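PDB 5ZHH: inositol-1-monophosphatase from Nostoc sp., which probably hydrolyses inositol monophosphates to free inositol and phosphate. Local coordinates for residues A[154-159]-A[180-185]; A[171-176]-A[261-266]. One frame throughout, in Å; residues are numbered along the deposited sequence.

Contact 1: residues A[154-159]-A[180-185]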
loop_
_atom_site.group_PDB
_atom_site.type_symbol
_atom_site.label_atom_id
_atom_site.label_comp_id
_atom_site.label_asym_id
_atom_site.label_seq_id
_atom_site.Cartn_x
_atom_site.Cartn_y
_atom_site.Cartn_z
ATOM N N SER A 154 -11.912 17.349 -23.068
ATOM C CA SER A 154 -12.202 17.178 -21.657
ATOM C C SER A 154 -12.677 15.764 -21.362
ATOM O O SER A 154 -13.183 15.054 -22.230
ATOM C CB SER A 154 -13.272 18.179 -21.206
ATOM O OG SER A 154 -12.808 19.516 -21.304
ATOM N N LEU A 155 -12.488 15.366 -20.107
ATOM C CA LEU A 155 -13.051 14.144 -19.554
ATOM C C LEU A 155 -13.965 14.566 -18.418
ATOM O O LEU A 155 -13.536 15.295 -17.516
ATOM C CB LEU A 155 -11.958 13.198 -19.042
ATOM C CG LEU A 155 -12.428 11.838 -18.514
ATOM C CD1 LEU A 155 -13.056 10.999 -19.620
ATOM C CD2 LEU A 155 -11.280 11.080 -17.848
ATOM N N LEU A 156 -15.218 14.137 -18.471
ATOM C CA LEU A 156 -16.215 14.545 -17.496
ATOM C C LEU A 156 -16.734 13.334 -16.731
ATOM O O LEU A 156 -16.395 12.187 -17.028
ATOM C CB LEU A 156 -17.379 15.275 -18.180
ATOM C CG LEU A 156 -17.014 16.443 -19.100
ATOM C CD1 LEU A 156 -18.302 17.039 -19.685
ATOM C CD2 LEU A 156 -16.202 17.502 -18.391
ATOM N N VAL A 157 -17.564 13.609 -15.726
ATOM C CA VAL A 157 -18.222 12.558 -14.958
ATOM C C VAL A 157 -19.581 13.085 -14.516
ATOM O O VAL A 157 -19.762 14.288 -14.314
ATOM C CB VAL A 157 -17.339 12.107 -13.759
ATOM C CG1 VAL A 157 -17.023 13.281 -12.837
ATOM C CG2 VAL A 157 -17.986 10.943 -12.982
ATOM N N THR A 158 -20.546 12.180 -14.380
ATOM C CA THR A 158 -21.882 12.557 -13.944
ATOM C C THR A 158 -22.510 11.367 -13.235
ATOM O O THR A 158 -21.889 10.311 -13.077
ATOM C CB THR A 158 -22.757 13.046 -15.124
ATOM O OG1 THR A 158 -23.935 13.676 -14.606
ATOM C CG2 THR A 158 -23.179 11.891 -16.029
ATOM N N GLY A 159 -23.732 11.566 -12.751
ATOM C CA GLY A 159 -24.468 10.522 -12.069
ATOM C C GLY A 159 -25.947 10.626 -12.382
ATOM O O GLY A 159 -26.389 11.546 -13.069
ATOM N N HIS A 180 -21.065 13.128 -26.572
ATOM C CA HIS A 180 -20.781 13.472 -27.947
ATOM C C HIS A 180 -19.788 14.609 -28.074
ATOM O O HIS A 180 -19.015 14.613 -28.943
ATOM C CB HIS A 180 -22.037 13.894 -28.637
ATOM C CG HIS A 180 -22.510 12.922 -29.651
ATOM N ND1 HIS A 180 -23.044 13.300 -30.854
ATOM C CD2 HIS A 180 -22.566 11.580 -29.620
ATOM C CE1 HIS A 180 -23.387 12.232 -31.534
ATOM N NE2 HIS A 180 -23.087 11.174 -30.811
ATOM N N LEU A 181 -19.843 15.567 -27.173
ATOM C CA LEU A 181 -18.988 16.724 -27.202
ATOM C C LEU A 181 -17.634 16.627 -26.492
ATOM O O LEU A 181 -16.867 17.522 -26.576
ATOM C CB LEU A 181 -19.697 17.889 -26.598
ATOM C CG LEU A 181 -20.960 18.310 -27.270
ATOM C CD1 LEU A 181 -21.559 19.376 -26.436
ATOM C CD2 LEU A 181 -20.549 18.856 -28.602
ATOM N N THR A 182 -17.365 15.573 -25.769
ATOM C CA THR A 182 -16.110 15.485 -25.078
ATOM C C THR A 182 -15.403 14.203 -25.390
ATOM O O THR A 182 -15.827 13.480 -26.201
ATOM C CB THR A 182 -16.308 15.518 -23.569
ATOM O OG1 THR A 182 -16.934 14.320 -23.144
ATOM C CG2 THR A 182 -17.108 16.702 -23.136
ATOM N N GLN A 183 -14.314 13.941 -24.693
ATOM C CA GLN A 183 -13.589 12.697 -24.840
ATOM C C GLN A 183 -14.280 11.543 -24.100
ATOM O O GLN A 183 -13.916 10.452 -24.252
ATOM C CB GLN A 183 -12.157 12.809 -24.374
ATOM C CG GLN A 183 -11.335 13.746 -25.192
ATOM C CD GLN A 183 -9.921 13.817 -24.716
ATOM O OE1 GLN A 183 -9.618 13.442 -23.632
ATOM N NE2 GLN A 183 -9.061 14.299 -25.543
ATOM N N GLY A 184 -15.253 11.836 -23.277
ATOM C CA GLY A 184 -15.981 10.797 -22.578
ATOM C C GLY A 184 -16.555 11.316 -21.280
ATOM O O GLY A 184 -16.080 12.283 -20.690
ATOM N N VAL A 185 -17.612 10.651 -20.827
ATOM C CA VAL A 185 -18.253 10.951 -19.554
ATOM C C VAL A 185 -18.228 9.681 -18.715
ATOM O O VAL A 185 -18.842 8.669 -19.085
ATOM C CB VAL A 185 -19.691 11.463 -19.733
ATOM C CG1 VAL A 185 -20.285 11.814 -18.368
ATOM C CG2 VAL A 185 -19.713 12.677 -20.670
#
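Leu156 and Thr182 meet through their methyls where a beta-alpha-beta unit closes: strand 156-158 leads through helix 172-181 to strand 185-186, which lies parallel beside it. Leu156 CD1 comes within 3.7 Å of Thr182 CG2, and the two side chains cross at about a right angle. Thr182, the first residue off the helix, has OG1 between its backbone N and carbonyl carbon (chi1 69°), which lets this oxygen accept from Gly184 N at 3.0 Å, an ST turn, and also bond to Leu178 O in the helix. A valine in its place would probably leave Gly184 N without its acceptor and Leu178 O without this partner, so that the turn off the helix is less firmly fixed. Farther along the same face, Val185 CG1 lies 3.7 Å from Thr158 CG2, the branches meeting obliquely, while Thr158 OG1 is engaged by Trp207 O. Leu155 sends CD1 to within 3.5 Å of Gly184 O. Gly184 has backbone angles at which a CB would press on the preceding carbonyl oxygen. Gln183 CB and CG pass beside Ser154 O, and its OE1 bonds to His97 of the second subunit. Two backbone bonds join the segments: Gln183 N to Ser154 O at 2.9 Å, and the almost straight one (178° at the hydrogen) from Leu156 N to Gly184 O at 3.0 Å.

Contact 2: residues A[171-176]-A[261-266]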
loop_
_atom_site.group_PDB
_atom_site.type_symbol
_atom_site.label_atom_id
_atom_site.label_comp_id
_atom_site.label_asym_id
_atom_site.label_seq_id
_atom_site.Cartn_x
_atom_site.Cartn_y
_atom_site.Cartn_z
ATOM N N ASN A 171 -31.434 13.182 -16.578
ATOM C CA ASN A 171 -30.029 13.458 -16.882
ATOM C C ASN A 171 -29.524 12.615 -18.052
ATOM O O ASN A 171 -28.343 12.730 -18.397
ATOM C CB ASN A 171 -29.093 13.237 -15.673
ATOM C CG ASN A 171 -27.776 13.984 -15.796
ATOM O OD1 ASN A 171 -27.738 15.137 -16.225
ATOM N ND2 ASN A 171 -26.685 13.319 -15.445
ATOM N N TYR A 172 -30.361 11.780 -18.680
ATOM C CA TYR A 172 -29.883 10.979 -19.808
ATOM C C TYR A 172 -29.541 11.854 -21.004
ATOM O O TYR A 172 -28.526 11.626 -21.679
ATOM C CB TYR A 172 -30.923 9.944 -20.229
ATOM C CG TYR A 172 -31.230 8.890 -19.205
ATOM C CD1 TYR A 172 -30.416 8.709 -18.092
ATOM C CD2 TYR A 172 -32.329 8.060 -19.358
ATOM C CE1 TYR A 172 -30.700 7.745 -17.154
ATOM C CE2 TYR A 172 -32.618 7.088 -18.428
ATOM C CZ TYR A 172 -31.797 6.935 -17.326
ATOM O OH TYR A 172 -32.069 5.972 -16.388
ATOM N N ALA A 173 -30.398 12.834 -21.307
ATOM C CA ALA A 173 -30.136 13.724 -22.434
ATOM C C ALA A 173 -28.813 14.456 -22.259
ATOM O O ALA A 173 -28.035 14.580 -23.213
ATOM C CB ALA A 173 -31.285 14.722 -22.601
ATOM N N GLU A 174 -28.544 14.947 -21.042
ATOM C CA GLU A 174 -27.260 15.581 -20.756
ATOM C C GLU A 174 -26.100 14.613 -20.968
ATOM O O GLU A 174 -25.076 14.976 -21.565
ATOM C CB GLU A 174 -27.242 16.118 -19.320
ATOM C CG GLU A 174 -28.051 17.393 -19.076
ATOM C CD GLU A 174 -29.562 17.171 -18.925
ATOM O OE1 GLU A 174 -30.031 16.016 -19.033
ATOM O OE2 GLU A 174 -30.281 18.173 -18.699
ATOM N N PHE A 175 -26.238 13.376 -20.476
ATOM C CA PHE A 175 -25.167 12.393 -20.621
ATOM C C PHE A 175 -24.859 12.130 -22.090
ATOM O O PHE A 175 -23.691 12.093 -22.495
ATOM C CB PHE A 175 -25.549 11.091 -19.914
ATOM C CG PHE A 175 -24.545 9.991 -20.092
ATOM C CD1 PHE A 175 -23.449 9.893 -19.242
ATOM C CD2 PHE A 175 -24.696 9.048 -21.103
ATOM C CE1 PHE A 175 -22.520 8.881 -19.396
ATOM C CE2 PHE A 175 -23.766 8.031 -21.263
ATOM C CZ PHE A 175 -22.673 7.954 -20.409
ATOM N N CYS A 176 -25.899 11.956 -22.912
ATOM C CA CYS A 176 -25.669 11.716 -24.331
ATOM C C CYS A 176 -25.049 12.935 -25.000
ATOM O O CYS A 176 -24.097 12.802 -25.779
ATOM C CB CYS A 176 -26.982 11.336 -25.020
ATOM S SG CYS A 176 -27.733 9.827 -24.384
ATOM N N MET A 261 -27.048 24.289 -21.010
ATOM C CA MET A 261 -28.156 25.165 -21.380
ATOM C C MET A 261 -28.721 24.856 -22.754
ATOM O O MET A 261 -29.731 25.458 -23.141
ATOM C CB MET A 261 -27.720 26.634 -21.358
ATOM C CG MET A 261 -27.321 27.170 -19.985
ATOM S SD MET A 261 -28.655 27.054 -18.782
ATOM C CE MET A 261 -28.312 25.480 -17.983
ATOM N N GLN A 262 -28.082 23.973 -23.511
ATOM C CA GLN A 262 -28.457 23.706 -24.894
ATOM C C GLN A 262 -28.583 22.211 -25.126
ATOM O O GLN A 262 -28.178 21.688 -26.168
ATOM C CB GLN A 262 -27.447 24.329 -25.855
ATOM C CG GLN A 262 -27.251 25.831 -25.656
ATOM C CD GLN A 262 -26.177 26.405 -26.552
ATOM O OE1 GLN A 262 -25.284 25.689 -27.001
ATOM N NE2 GLN A 262 -26.245 27.708 -26.804
ATOM N N VAL A 263 -29.146 21.500 -24.156
ATOM C CA VAL A 263 -29.242 20.046 -24.237
ATOM C C VAL A 263 -30.411 19.671 -25.140
ATOM O O VAL A 263 -31.560 20.030 -24.846
ATOM C CB VAL A 263 -29.401 19.423 -22.841
ATOM C CG1 VAL A 263 -29.590 17.917 -22.952
ATOM C CG2 VAL A 263 -28.183 19.748 -21.985
ATOM N N PRO A 264 -30.178 18.935 -26.220
ATOM C CA PRO A 264 -31.291 18.438 -27.027
ATOM C C PRO A 264 -32.026 17.347 -26.274
ATOM O O PRO A 264 -31.391 16.526 -25.597
ATOM C CB PRO A 264 -30.599 17.873 -28.281
ATOM C CG PRO A 264 -29.217 18.437 -28.261
ATOM C CD PRO A 264 -28.879 18.562 -26.801
ATOM N N PRO A 265 -33.351 17.285 -26.373
ATOM C CA PRO A 265 -34.074 16.208 -25.696
ATOM C C PRO A 265 -33.756 14.878 -26.362
ATOM O O PRO A 265 -33.280 14.821 -27.497
ATOM C CB PRO A 265 -35.547 16.594 -25.868
ATOM C CG PRO A 265 -35.576 17.454 -27.073
ATOM C CD PRO A 265 -34.239 18.125 -27.197
ATOM N N LEU A 266 -34.002 13.793 -25.622
ATOM C CA LEU A 266 -33.734 12.469 -26.175
ATOM C C LEU A 266 -34.554 12.226 -27.438
ATOM O O LEU A 266 -34.076 11.591 -28.386
ATOM C CB LEU A 266 -34.008 11.386 -25.129
ATOM C CG LEU A 266 -32.965 11.251 -24.014
ATOM C CD1 LEU A 266 -33.335 10.134 -23.044
ATOM C CD2 LEU A 266 -31.579 11.022 -24.600
HETATM O O HOH W 1 -29.213 14.965 -25.712
#
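Ala173, in the first turn of helix 172-181, faces an irregular run, 261-266, whose backbone comes nearest at Leu266, with CA atoms of Ala173 and Leu266 5.3 Å apart. Glu174 and Val263 form the second close pair, at 6.0 Å between their CA atoms. A water bridges the backbones, donating to Ala173 O at 2.8 Å and to Pro264 O at 2.7 Å. Ala173 CB points into the bend of the loop, touching Val263 CG1 at 3.6 Å and lying close to Pro264 O. The contact thus lays the tail that follows helix 253-261 against the helix of the beta-alpha-beta unit. With CG1 anti to its backbone N (chi1 176°), Val263 sets this methyl against the Ala173 carbonyl carbon and CB, while CG2 meets Glu174 CG at 3.7 Å; the bent glutamate chain crosses the valine at about a right angle. Leu266 divides its branches: CD2 lies over Ala173 CA and reaches Cys176 SG at 4.0 Å, whereas CD1 touches Tyr172 CB at 3.7 Å and stands at the edge of the tyrosine ring, near its plane. Beyond that, the ring packs edge-to-face with Trp269 of the second subunit.

In the fold
Helix 172-181 serves both contacts, whose centres are 12 Å apart: contact 1 begins at Thr182, just past its C-terminal end, and runs into strand 185-186, while contact 2 uses its first turn. Asn171, just before the helix, joins them directly, since its ND2 lies 2.9 Å from Thr158 OG1 and 3.0 Å from Gly159 O, both probable hydrogen bonds. Phe175 adds an apolar link, with CD1 3.8 Å from Thr158 CG2. The same ring stacks on Phe175 of the second subunit, and His180 meets Tyr172 of that subunit. Strand pairing, helix and C-terminal tail are therefore connected beside a subunit interface; no metal or substrate marks a catalytic centre within either contact.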